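Local coordinates for Orf c02003 protein (Sulfolobus solfataricus P2, PDB 2Q00) that is of unknown function but belongs to the archaeal PaREP1 family, probably related to the C-terminal domains of kanamycin-type nucleotidyltransferases, at residues Y11-E15 with K108-R112; V24-E28 with G93-L97; E35-K39 with R59-L65; N45-E49 with L71-N75. All coordinates share one frame; numbering follows the deposited sequence.

Interaction 1: Y11-E15 with K108-R112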
loop_
_atom_site.group_PDB
_atom_site.type_symbol
_atom_site.label_atom_id
_atom_site.label_comp_id
_atom_site.label_asym_id
_atom_site.label_seq_id
_atom_site.Cartn_x
_atom_site.Cartn_y
_atom_site.Cartn_z
ATOM N N TYR A 11 -2.955 2.163 -7.809
ATOM C CA TYR A 11 -1.628 2.576 -8.252
ATOM C C TYR A 11 -1.716 3.382 -9.556
ATOM O O TYR A 11 -1.160 4.481 -9.666
ATOM C CB TYR A 11 -0.733 1.358 -8.486
ATOM C CG TYR A 11 0.727 1.717 -8.667
ATOM C CD1 TYR A 11 1.523 2.051 -7.563
ATOM C CD2 TYR A 11 1.301 1.767 -9.936
ATOM C CE1 TYR A 11 2.846 2.429 -7.720
ATOM C CE2 TYR A 11 2.626 2.145 -10.107
ATOM C CZ TYR A 11 3.397 2.475 -8.994
ATOM O OH TYR A 11 4.709 2.857 -9.158
ATOM N N GLU A 12 -2.404 2.821 -10.546
ATOM C CA GLU A 12 -2.562 3.498 -11.825
ATOM C C GLU A 12 -3.208 4.866 -11.623
ATOM O O GLU A 12 -2.773 5.843 -12.235
ATOM C CB GLU A 12 -3.404 2.657 -12.773
ATOM N N GLU A 13 -4.234 4.946 -10.772
ATOM C CA GLU A 13 -4.883 6.233 -10.516
ATOM C C GLU A 13 -3.914 7.198 -9.788
ATOM O O GLU A 13 -3.957 8.423 -10.004
ATOM C CB GLU A 13 -6.165 6.051 -9.683
ATOM C CG GLU A 13 -7.198 5.090 -10.275
ATOM C CD GLU A 13 -8.480 5.022 -9.427
ATOM O OE1 GLU A 13 -8.368 4.962 -8.172
ATOM O OE2 GLU A 13 -9.599 5.022 -10.011
ATOM N N ALA A 14 -3.048 6.657 -8.929
ATOM C CA ALA A 14 -2.076 7.499 -8.228
ATOM C C ALA A 14 -1.110 8.040 -9.293
ATOM O O ALA A 14 -0.786 9.225 -9.307
ATOM C CB ALA A 14 -1.319 6.693 -7.175
ATOM N N GLU A 15 -0.676 7.159 -10.191
ATOM C CA GLU A 15 0.226 7.533 -11.274
ATOM C C GLU A 15 -0.364 8.685 -12.104
ATOM O O GLU A 15 0.342 9.630 -12.454
ATOM C CB GLU A 15 0.469 6.329 -12.183
ATOM C CG GLU A 15 1.176 5.159 -11.532
ATOM C CD GLU A 15 2.686 5.335 -11.496
ATOM O OE1 GLU A 15 3.196 6.050 -10.601
ATOM O OE2 GLU A 15 3.368 4.762 -12.373
ATOM N N LYS A 108 6.567 6.236 -3.425
ATOM C CA LYS A 108 5.619 5.514 -4.280
ATOM C C LYS A 108 6.285 4.283 -4.899
ATOM O O LYS A 108 5.632 3.270 -5.149
ATOM C CB LYS A 108 5.082 6.435 -5.394
ATOM C CG LYS A 108 5.374 5.946 -6.823
ATOM C CD LYS A 108 5.913 7.079 -7.668
ATOM C CE LYS A 108 5.837 6.780 -9.167
ATOM N NZ LYS A 108 6.632 5.596 -9.607
ATOM N N GLU A 109 7.591 4.369 -5.135
ATOM C CA GLU A 109 8.312 3.242 -5.722
ATOM C C GLU A 109 8.279 2.027 -4.789
ATOM O O GLU A 109 8.282 0.887 -5.248
ATOM C CB GLU A 109 9.756 3.642 -6.037
ATOM C CG GLU A 109 10.466 2.715 -7.020
ATOM C CD GLU A 109 9.677 2.477 -8.320
ATOM O OE1 GLU A 109 9.176 3.452 -8.950
ATOM O OE2 GLU A 109 9.573 1.296 -8.712
ATOM N N ASP A 110 8.249 2.265 -3.482
ATOM C CA ASP A 110 8.188 1.162 -2.523
ATOM C C ASP A 110 6.774 0.541 -2.561
ATOM O O ASP A 110 6.585 -0.658 -2.273
ATOM C CB ASP A 110 8.509 1.656 -1.098
ATOM C CG ASP A 110 9.991 2.004 -0.899
ATOM O OD1 ASP A 110 10.873 1.367 -1.523
ATOM O OD2 ASP A 110 10.276 2.914 -0.089
ATOM N N VAL A 111 5.787 1.372 -2.894
ATOM C CA VAL A 111 4.412 0.899 -3.013
ATOM C C VAL A 111 4.321 -0.042 -4.223
ATOM O O VAL A 111 3.723 -1.112 -4.138
ATOM C CB VAL A 111 3.425 2.063 -3.227
ATOM C CG1 VAL A 111 2.023 1.514 -3.444
ATOM C CG2 VAL A 111 3.451 2.995 -2.027
ATOM N N ARG A 112 4.929 0.362 -5.339
ATOM C CA ARG A 112 4.913 -0.447 -6.552
ATOM C C ARG A 112 5.400 -1.861 -6.264
ATOM O O ARG A 112 4.774 -2.845 -6.660
ATOM C CB ARG A 112 5.811 0.165 -7.629
ATOM C CG ARG A 112 5.517 -0.340 -9.047
ATOM C CD ARG A 112 6.762 -0.332 -9.948
ATOM N NE ARG A 112 6.448 -0.087 -11.361
ATOM C CZ ARG A 112 5.622 -0.823 -12.112
ATOM N NH1 ARG A 112 4.993 -1.885 -11.607
ATOM N NH2 ARG A 112 5.410 -0.483 -13.379
#

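Interaction 2: V24-E28 with G93-L97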
loop_
_atom_site.group_PDB
_atom_site.type_symbol
_atom_site.label_atom_id
_atom_site.label_comp_id
_atom_site.label_asym_id
_atom_site.label_seq_id
_atom_site.Cartn_x
_atom_site.Cartn_y
_atom_site.Cartn_z
ATOM N N VAL A 24 -1.195 15.575 -3.678
ATOM C CA VAL A 24 -2.054 15.228 -2.554
ATOM C C VAL A 24 -2.921 14.010 -2.851
ATOM O O VAL A 24 -3.047 13.097 -2.029
ATOM C CB VAL A 24 -2.979 16.393 -2.200
ATOM C CG1 VAL A 24 -3.809 16.047 -0.972
ATOM C CG2 VAL A 24 -2.151 17.647 -1.960
ATOM N N GLN A 25 -3.525 14.006 -4.033
ATOM C CA GLN A 25 -4.392 12.914 -4.446
ATOM C C GLN A 25 -3.595 11.649 -4.719
ATOM O O GLN A 25 -3.981 10.558 -4.283
ATOM C CB GLN A 25 -5.186 13.330 -5.688
ATOM C CG GLN A 25 -6.453 14.106 -5.362
ATOM C CD GLN A 25 -7.565 13.193 -4.865
ATOM O OE1 GLN A 25 -8.134 12.418 -5.637
ATOM N NE2 GLN A 25 -7.868 13.267 -3.570
ATOM N N ALA A 26 -2.485 11.803 -5.433
ATOM C CA ALA A 26 -1.620 10.687 -5.770
ATOM C C ALA A 26 -1.172 9.955 -4.509
ATOM O O ALA A 26 -1.289 8.725 -4.425
ATOM C CB ALA A 26 -0.404 11.183 -6.569
ATOM N N CYS A 27 -0.662 10.701 -3.530
ATOM C CA CYS A 27 -0.213 10.095 -2.270
ATOM C C CYS A 27 -1.286 9.203 -1.660
ATOM O O CYS A 27 -1.023 8.064 -1.270
ATOM C CB CYS A 27 0.162 11.180 -1.245
ATOM S SG CYS A 27 1.659 12.107 -1.647
ATOM N N GLU A 28 -2.501 9.728 -1.572
ATOM C CA GLU A 28 -3.598 8.973 -0.995
ATOM C C GLU A 28 -3.926 7.716 -1.801
ATOM O O GLU A 28 -4.251 6.675 -1.226
ATOM C CB GLU A 28 -4.837 9.865 -0.853
ATOM C CG GLU A 28 -5.962 9.224 -0.033
ATOM C CD GLU A 28 -5.453 8.404 1.161
ATOM O OE1 GLU A 28 -4.618 8.908 1.946
ATOM O OE2 GLU A 28 -5.893 7.244 1.311
ATOM N N GLY A 93 2.129 13.019 3.496
ATOM C CA GLY A 93 1.702 13.375 2.158
ATOM C C GLY A 93 0.301 13.943 2.044
ATOM O O GLY A 93 0.118 15.145 1.844
ATOM N N PHE A 94 -0.691 13.072 2.164
ATOM C CA PHE A 94 -2.084 13.470 2.057
ATOM C C PHE A 94 -2.532 14.406 3.184
ATOM O O PHE A 94 -3.152 15.449 2.938
ATOM C CB PHE A 94 -2.968 12.217 2.032
ATOM C CG PHE A 94 -4.432 12.507 1.838
ATOM C CD1 PHE A 94 -4.878 13.160 0.690
ATOM C CD2 PHE A 94 -5.366 12.116 2.803
ATOM C CE1 PHE A 94 -6.238 13.424 0.499
ATOM C CE2 PHE A 94 -6.729 12.371 2.628
ATOM C CZ PHE A 94 -7.171 13.028 1.472
ATOM N N HIS A 95 -2.208 14.041 4.420
ATOM C CA HIS A 95 -2.616 14.844 5.567
ATOM C C HIS A 95 -1.813 16.121 5.804
ATOM O O HIS A 95 -2.382 17.218 5.816
ATOM C CB HIS A 95 -2.620 13.970 6.830
ATOM C CG HIS A 95 -3.655 12.885 6.806
ATOM N ND1 HIS A 95 -5.010 13.145 6.794
ATOM C CD2 HIS A 95 -3.532 11.534 6.762
ATOM C CE1 HIS A 95 -5.676 12.003 6.743
ATOM N NE2 HIS A 95 -4.802 11.011 6.722
ATOM N N GLU A 96 -0.499 15.986 5.969
ATOM C CA GLU A 96 0.362 17.137 6.241
ATOM C C GLU A 96 0.742 18.020 5.043
ATOM O O GLU A 96 1.202 19.147 5.229
ATOM C CB GLU A 96 1.626 16.662 6.964
ATOM C CG GLU A 96 1.406 16.271 8.430
ATOM C CD GLU A 96 2.614 15.563 9.042
ATOM O OE1 GLU A 96 3.760 15.981 8.754
ATOM O OE2 GLU A 96 2.419 14.595 9.815
ATOM N N LEU A 97 0.560 17.517 3.824
ATOM C CA LEU A 97 0.876 18.294 2.620
ATOM C C LEU A 97 2.311 18.824 2.660
ATOM O O LEU A 97 2.555 19.990 2.358
ATOM C CB LEU A 97 -0.087 19.485 2.504
ATOM C CG LEU A 97 -1.547 19.277 2.939
ATOM C CD1 LEU A 97 -2.280 20.615 2.937
ATOM C CD2 LEU A 97 -2.243 18.282 2.017
#

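Interaction 3: E35-K39 with R59-L65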
loop_
_atom_site.group_PDB
_atom_site.type_symbol
_atom_site.label_atom_id
_atom_site.label_comp_id
_atom_site.label_asym_id
_atom_site.label_seq_id
_atom_site.Cartn_x
_atom_site.Cartn_y
_atom_site.Cartn_z
ATOM N N GLU A 35 -2.681 -0.389 0.916
ATOM C CA GLU A 35 -3.596 -1.058 1.816
ATOM C C GLU A 35 -4.159 -2.322 1.160
ATOM O O GLU A 35 -4.185 -3.396 1.774
ATOM C CB GLU A 35 -4.727 -0.124 2.212
ATOM C CG GLU A 35 -5.719 -0.788 3.154
ATOM C CD GLU A 35 -6.796 0.157 3.650
ATOM O OE1 GLU A 35 -6.452 1.289 4.069
ATOM O OE2 GLU A 35 -7.983 -0.242 3.631
ATOM N N GLU A 36 -4.576 -2.192 -0.101
ATOM C CA GLU A 36 -5.135 -3.312 -0.850
ATOM C C GLU A 36 -4.114 -4.418 -1.059
ATOM O O GLU A 36 -4.459 -5.603 -1.057
ATOM C CB GLU A 36 -5.657 -2.840 -2.206
ATOM C CG GLU A 36 -6.769 -1.814 -2.106
ATOM C CD GLU A 36 -7.984 -2.361 -1.394
ATOM O OE1 GLU A 36 -8.500 -3.408 -1.838
ATOM O OE2 GLU A 36 -8.420 -1.746 -0.394
ATOM N N ALA A 37 -2.859 -4.035 -1.246
ATOM C CA ALA A 37 -1.803 -5.017 -1.452
ATOM C C ALA A 37 -1.672 -5.887 -0.213
ATOM O O ALA A 37 -1.496 -7.103 -0.307
ATOM C CB ALA A 37 -0.488 -4.318 -1.740
ATOM N N ILE A 38 -1.760 -5.252 0.953
ATOM C CA ILE A 38 -1.666 -5.964 2.225
ATOM C C ILE A 38 -2.857 -6.916 2.412
ATOM O O ILE A 38 -2.676 -8.087 2.772
ATOM C CB ILE A 38 -1.641 -4.982 3.414
ATOM C CG1 ILE A 38 -0.397 -4.079 3.337
ATOM C CG2 ILE A 38 -1.681 -5.767 4.711
ATOM C CD1 ILE A 38 0.943 -4.822 3.487
ATOM N N LYS A 39 -4.068 -6.410 2.179
ATOM C CA LYS A 39 -5.255 -7.245 2.312
ATOM C C LYS A 39 -5.104 -8.470 1.410
ATOM O O LYS A 39 -5.294 -9.605 1.845
ATOM C CB LYS A 39 -6.515 -6.470 1.924
ATOM C CG LYS A 39 -6.858 -5.327 2.858
ATOM C CD LYS A 39 -8.125 -4.609 2.436
ATOM C CE LYS A 39 -8.394 -3.404 3.320
ATOM N NZ LYS A 39 -9.580 -2.651 2.830
ATOM N N ARG A 59 -12.794 -0.337 4.918
ATOM C CA ARG A 59 -11.344 -0.263 5.116
ATOM C C ARG A 59 -10.964 -0.739 6.527
ATOM O O ARG A 59 -11.808 -0.745 7.435
ATOM C CB ARG A 59 -10.858 1.177 4.887
ATOM C CG ARG A 59 -11.196 1.725 3.503
ATOM C CD ARG A 59 -10.771 3.180 3.334
ATOM N NE ARG A 59 -9.319 3.355 3.378
ATOM C CZ ARG A 59 -8.697 4.506 3.127
ATOM N NH1 ARG A 59 -9.396 5.589 2.813
ATOM N NH2 ARG A 59 -7.374 4.580 3.190
ATOM N N TRP A 60 -9.701 -1.138 6.707
ATOM C CA TRP A 60 -9.215 -1.636 8.002
ATOM C C TRP A 60 -8.552 -0.585 8.894
ATOM O O TRP A 60 -8.261 0.536 8.464
ATOM C CB TRP A 60 -8.194 -2.750 7.801
ATOM C CG TRP A 60 -8.643 -3.908 6.994
ATOM C CD1 TRP A 60 -9.837 -4.057 6.345
ATOM C CD2 TRP A 60 -7.879 -5.088 6.707
ATOM N NE1 TRP A 60 -9.860 -5.256 5.673
ATOM C CE2 TRP A 60 -8.671 -5.909 5.879
ATOM C CE3 TRP A 60 -6.601 -5.533 7.070
ATOM C CZ2 TRP A 60 -8.222 -7.152 5.403
ATOM C CZ3 TRP A 60 -6.156 -6.768 6.598
ATOM C CH2 TRP A 60 -6.963 -7.559 5.777
ATOM N N LYS A 61 -8.309 -0.978 10.145
ATOM C CA LYS A 61 -7.648 -0.122 11.125
ATOM C C LYS A 61 -6.163 -0.148 10.797
ATOM O O LYS A 61 -5.586 -1.209 10.565
ATOM C CB LYS A 61 -7.848 -0.656 12.551
ATOM C CG LYS A 61 -9.281 -0.652 13.056
ATOM C CD LYS A 61 -9.375 -1.228 14.472
ATOM C CE LYS A 61 -8.593 -0.393 15.486
ATOM N NZ LYS A 61 -8.667 -0.976 16.862
ATOM N N SER A 62 -5.548 1.024 10.781
ATOM C CA SER A 62 -4.128 1.136 10.480
ATOM C C SER A 62 -3.265 0.121 11.251
ATOM O O SER A 62 -2.282 -0.403 10.715
ATOM C CB SER A 62 -3.668 2.561 10.786
ATOM O OG SER A 62 -4.561 3.511 10.215
ATOM N N GLU A 63 -3.642 -0.159 12.500
ATOM C CA GLU A 63 -2.895 -1.103 13.331
ATOM C C GLU A 63 -2.934 -2.522 12.773
ATOM O O GLU A 63 -1.977 -3.287 12.933
ATOM C CB GLU A 63 -3.421 -1.093 14.772
ATOM C CG GLU A 63 -3.197 0.226 15.515
ATOM C CD GLU A 63 -4.293 1.242 15.263
ATOM O OE1 GLU A 63 -5.120 1.029 14.347
ATOM O OE2 GLU A 63 -4.319 2.260 15.984
ATOM N N ASN A 64 -4.043 -2.873 12.130
ATOM C CA ASN A 64 -4.172 -4.193 11.519
ATOM C C ASN A 64 -3.172 -4.297 10.379
ATOM O O ASN A 64 -2.474 -5.309 10.246
ATOM C CB ASN A 64 -5.576 -4.406 10.963
ATOM C CG ASN A 64 -6.562 -4.825 12.019
ATOM O OD1 ASN A 64 -6.422 -5.888 12.626
ATOM N ND2 ASN A 64 -7.577 -3.993 12.247
ATOM N N LEU A 65 -3.107 -3.246 9.557
ATOM C CA LEU A 65 -2.181 -3.210 8.424
ATOM C C LEU A 65 -0.759 -3.322 8.939
ATOM O O LEU A 65 0.039 -4.104 8.424
ATOM C CB LEU A 65 -2.324 -1.907 7.629
ATOM C CG LEU A 65 -3.585 -1.648 6.794
ATOM C CD1 LEU A 65 -3.934 -2.899 5.987
ATOM C CD2 LEU A 65 -4.732 -1.256 7.706
#

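Interaction 4: N45-E49 with L71-N75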
loop_
_atom_site.group_PDB
_atom_site.type_symbol
_atom_site.label_atom_id
_atom_site.label_comp_id
_atom_site.label_asym_id
_atom_site.label_seq_id
_atom_site.Cartn_x
_atom_site.Cartn_y
_atom_site.Cartn_z
ATOM N N ASN A 45 -1.826 -15.470 1.944
ATOM C CA ASN A 45 -1.042 -16.187 2.942
ATOM C C ASN A 45 -1.973 -16.757 3.997
ATOM O O ASN A 45 -1.549 -17.499 4.881
ATOM C CB ASN A 45 -0.020 -15.267 3.609
ATOM C CG ASN A 45 1.229 -15.094 2.781
ATOM O OD1 ASN A 45 1.212 -14.454 1.729
ATOM N ND2 ASN A 45 2.328 -15.677 3.249
ATOM N N ASN A 46 -3.243 -16.386 3.900
ATOM C CA ASN A 46 -4.258 -16.859 4.825
ATOM C C ASN A 46 -3.899 -16.631 6.299
ATOM O O ASN A 46 -3.528 -17.564 7.021
ATOM C CB ASN A 46 -4.519 -18.345 4.573
ATOM C CG ASN A 46 -5.837 -18.811 5.149
ATOM O OD1 ASN A 46 -6.062 -18.739 6.359
ATOM N ND2 ASN A 46 -6.724 -19.286 4.280
ATOM N N LEU A 47 -4.020 -15.385 6.743
ATOM C CA LEU A 47 -3.722 -15.029 8.125
ATOM C C LEU A 47 -4.995 -14.745 8.918
ATOM O O LEU A 47 -5.364 -13.586 9.132
ATOM C CB LEU A 47 -2.808 -13.803 8.168
ATOM C CG LEU A 47 -1.298 -14.035 8.091
ATOM C CD1 LEU A 47 -0.945 -15.016 6.985
ATOM C CD2 LEU A 47 -0.620 -12.693 7.870
ATOM N N LYS A 48 -5.657 -15.815 9.351
ATOM C CA LYS A 48 -6.894 -15.718 10.127
ATOM C C LYS A 48 -6.743 -14.744 11.294
ATOM O O LYS A 48 -7.667 -13.999 11.620
ATOM C CB LYS A 48 -7.286 -17.101 10.648
ATOM N N GLU A 49 -5.564 -14.760 11.908
ATOM C CA GLU A 49 -5.248 -13.909 13.049
ATOM C C GLU A 49 -5.750 -12.478 12.903
ATOM O O GLU A 49 -6.512 -11.986 13.736
ATOM C CB GLU A 49 -3.734 -13.890 13.275
ATOM C CG GLU A 49 -3.098 -15.269 13.285
ATOM C CD GLU A 49 -2.179 -15.497 12.096
ATOM O OE1 GLU A 49 -1.156 -14.787 11.991
ATOM O OE2 GLU A 49 -2.476 -16.384 11.269
ATOM N N LEU A 71 3.636 -9.407 10.523
ATOM C CA LEU A 71 3.330 -10.823 10.339
ATOM C C LEU A 71 3.776 -11.379 8.989
ATOM O O LEU A 71 4.117 -12.551 8.888
ATOM C CB LEU A 71 1.829 -11.066 10.506
ATOM C CG LEU A 71 1.261 -11.282 11.914
ATOM C CD1 LEU A 71 1.680 -10.151 12.853
ATOM C CD2 LEU A 71 -0.256 -11.381 11.818
ATOM N N LEU A 72 3.785 -10.541 7.955
ATOM C CA LEU A 72 4.184 -10.994 6.622
ATOM C C LEU A 72 5.694 -11.019 6.365
ATOM O O LEU A 72 6.142 -11.410 5.278
ATOM C CB LEU A 72 3.499 -10.133 5.556
ATOM C CG LEU A 72 1.987 -10.301 5.411
ATOM C CD1 LEU A 72 1.420 -9.206 4.523
ATOM C CD2 LEU A 72 1.686 -11.683 4.837
ATOM N N ARG A 73 6.476 -10.601 7.359
ATOM C CA ARG A 73 7.934 -10.580 7.233
ATOM C C ARG A 73 8.494 -11.975 6.933
ATOM O O ARG A 73 9.582 -12.112 6.363
ATOM C CB ARG A 73 8.560 -10.029 8.509
ATOM N N SER A 74 7.742 -13.005 7.316
ATOM C CA SER A 74 8.151 -14.389 7.088
ATOM C C SER A 74 8.068 -14.749 5.601
ATOM O O SER A 74 8.918 -15.478 5.079
ATOM C CB SER A 74 7.266 -15.327 7.911
ATOM O OG SER A 74 7.312 -14.983 9.289
ATOM N N ASN A 75 7.044 -14.234 4.927
ATOM C CA ASN A 75 6.855 -14.480 3.501
ATOM C C ASN A 75 7.874 -13.663 2.700
ATOM O O ASN A 75 8.478 -14.164 1.747
ATOM C CB ASN A 75 5.429 -14.097 3.090
ATOM C CG ASN A 75 5.204 -14.175 1.582
ATOM O OD1 ASN A 75 5.741 -13.370 0.815
ATOM N ND2 ASN A 75 4.406 -15.150 1.153
#

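Interaction 1: Y11-E15 with K108-R112
Y11 reaches from helix 6-19 across to K108, V111 and R112 of helix 101-122, two nearly antiparallel helices of the all-helical bundle whose local axes are inclined at 155°. With closest approach 11.6 Å, these axes lie far apart, and the phenol spans much of the distance. Its CG stands anti to the backbone N (chi1 -168°), sending the ring outward so that OH rests 3.3 Å from CB of R112. Y11 and R112 cross at about a right angle, while CG1 of V111 sits at the edge of the tyrosine ring, 4.2 Å from CD1.

The polar atoms gather round the ammonium group of K108. NZ gives a weak hydrogen bond of 3.4 Å to OH of Y11, and forms salt bridges with two carboxylates: OE1 of E109 at 3.4 Å, from the same helix, and OE1 of E15 through a long salt bridge of 3.6 Å. That same E15 oxygen has a stronger partner in the hydroxyl of Y30 on helix 23-45, whose ring also meets that of Y11. The negative charges on both helices would be expected to favour the protonated lysine. A phenylalanine in place of Y11 would probably leave K108 NZ without its hydroxyl acceptor, more dependent on the two carboxylates and freer to turn. At the plane of the Y11 ring, its edge faces the carbonyl oxygen of K108, which accepts the backbone N-H of R112 at 3.0 Å.

Interaction 2: V24-E28 with G93-L97
F94 packs against V24 and E28 chiefly through its ring. The aliphatic part of E28 lies over one face in a CH-pi contact, with CG 3.9 Å from the centroid and only 4° off the ring normal. The edge meets V24, whose carbonyl oxygen is 3.3 Å from CD1, near the ring plane.

Aliphatic contacts join V24 to both F94 and L97. CG1 of V24 touches CD1 of F94 at 3.5 Å, the two side chains crossing at about a right angle, and CG2 of V24 meets CD2 of L97 at 4.0 Å. Backbone approach is closest here too: the CA atoms of V24 and F94 are 4.9 Å apart. At G93 the lack of a side chain matters, since a CB there would run into SG of C27, which lies 4.0 Å from the glycine CA.

No hydrogen bond links the two segments. OE1 of E28 is buried against the phenylalanine, 3.4 Å from CD2, and has no polar partner in the model; OE2 has a weak, long ion pair with R59.

L97 has positive phi after helix 79-95. The start of helix 23-45 thus meets the end of helix 79-95, as in antiparallel neighbours of a helical bundle.

Interaction 3: E35-K39 with R59-L65
The indole of W60 carries the K39 side chain along one face. CE of K39 sits 3.4 Å from the centroid of the five-membered ring, 13° off its normal, a CH-pi contact, while CG lies nearer the rim, over the benzene part. Extended beyond CG, the lysine slides past the indole in the opposite direction and brings NZ to an off-centre cation-pi position, 4.2 Å from the same centroid. The other flat group, the guanidinium of R59, is met at its edge and in its plane by OE1 of E35, which forms a salt bridge of 3.5 Å to NH2; carboxylate and guanidinium planes are 37° apart.

E35 is shared between two cations. Its OE2 accepts a 3.0 Å hydrogen bond from NZ of K39 on the anti lone pair, one turn away on the same helix, and OE2 of E36 adds a salt bridge to NZ at 3.5 Å. The two carboxylates probably offset the charge of the lysine and arginine. CG of E35, anti to the backbone N (chi1 180°), lies 4.0 Å from CD1 of L65, and the extended chain carries the carboxylate to R59. That methyl also touches CG2 of I38 at 3.9 Å.

Nearby, W83 of helix 79-95 covers both I38 and L65, W60 also rests on V42 of helix 23-45 and I50 of helix 48-52, and E36 reaches S6 and Y10 of helix 6-19.

Interaction 4: N45-E49 with L71-N75
L47 fits its CD2 methyl between L71 and L72, lying 3.9 Å from CB of L71 and 3.9 Å from CD2 of L72. L47 and L71 share nearly the same conformation, whereas L72 differs in its second torsion. L72 has CG anti to its carbonyl carbon (chi1 -69°), which directs the end of the side chain toward 45-49 although the bond leaving its backbone runs across that direction. L47 and L71 slide past each other in opposite directions. Farther out, E49 bends at its second torsion and lays OE1 3.5 Å from CD2 of L71, an apolar neighbour.

The same CD2 methyl of L72 is also met by the amide of N45, with N45 CG 4.0 Å from it. The amide of N75 approaches N45 next to this, its ND2 3.6 Å from N45 CG and the two amide planes 68° apart. N75 reaches there because its CG is anti to the backbone N (chi1 173°). Were N45 replaced by alanine, CD2 of L72 would probably be less covered and the N75 amide would lose its polar neighbour, free to turn.

This is a surface contact, with only L72 buried; L47 also touches V42 and L72 touches L41, both of helix 23-45. The backbone here is that of a Schellman motif: N46, at positive phi, ends helix 23-45, and N of L47 bonds back to O of V42, while L47 serves as the N-cap residue of helix 48-52.

Helix 23-45 takes part in interactions 2 and 3, and its end runs into 45-49 of interaction 4; interaction 1 joins helices 6-19 and 101-122, which the other three do not use. Interactions 1, 2 and 3 are partly buried, their centres about 8, 14 and 8 Å from the chain's centre; interaction 4 lies at the surface, its centre about 16 Å out. Their chemistry differs: ion pairs and ring contacts in interactions 1 and 3, mainly apolar and CH-pi contacts in interaction 2, leucines and amides in interaction 4. Interactions 2 and 3 touch through a weak, long ion pair between E28 and R59, and interactions 1 and 2 through A14 and A26.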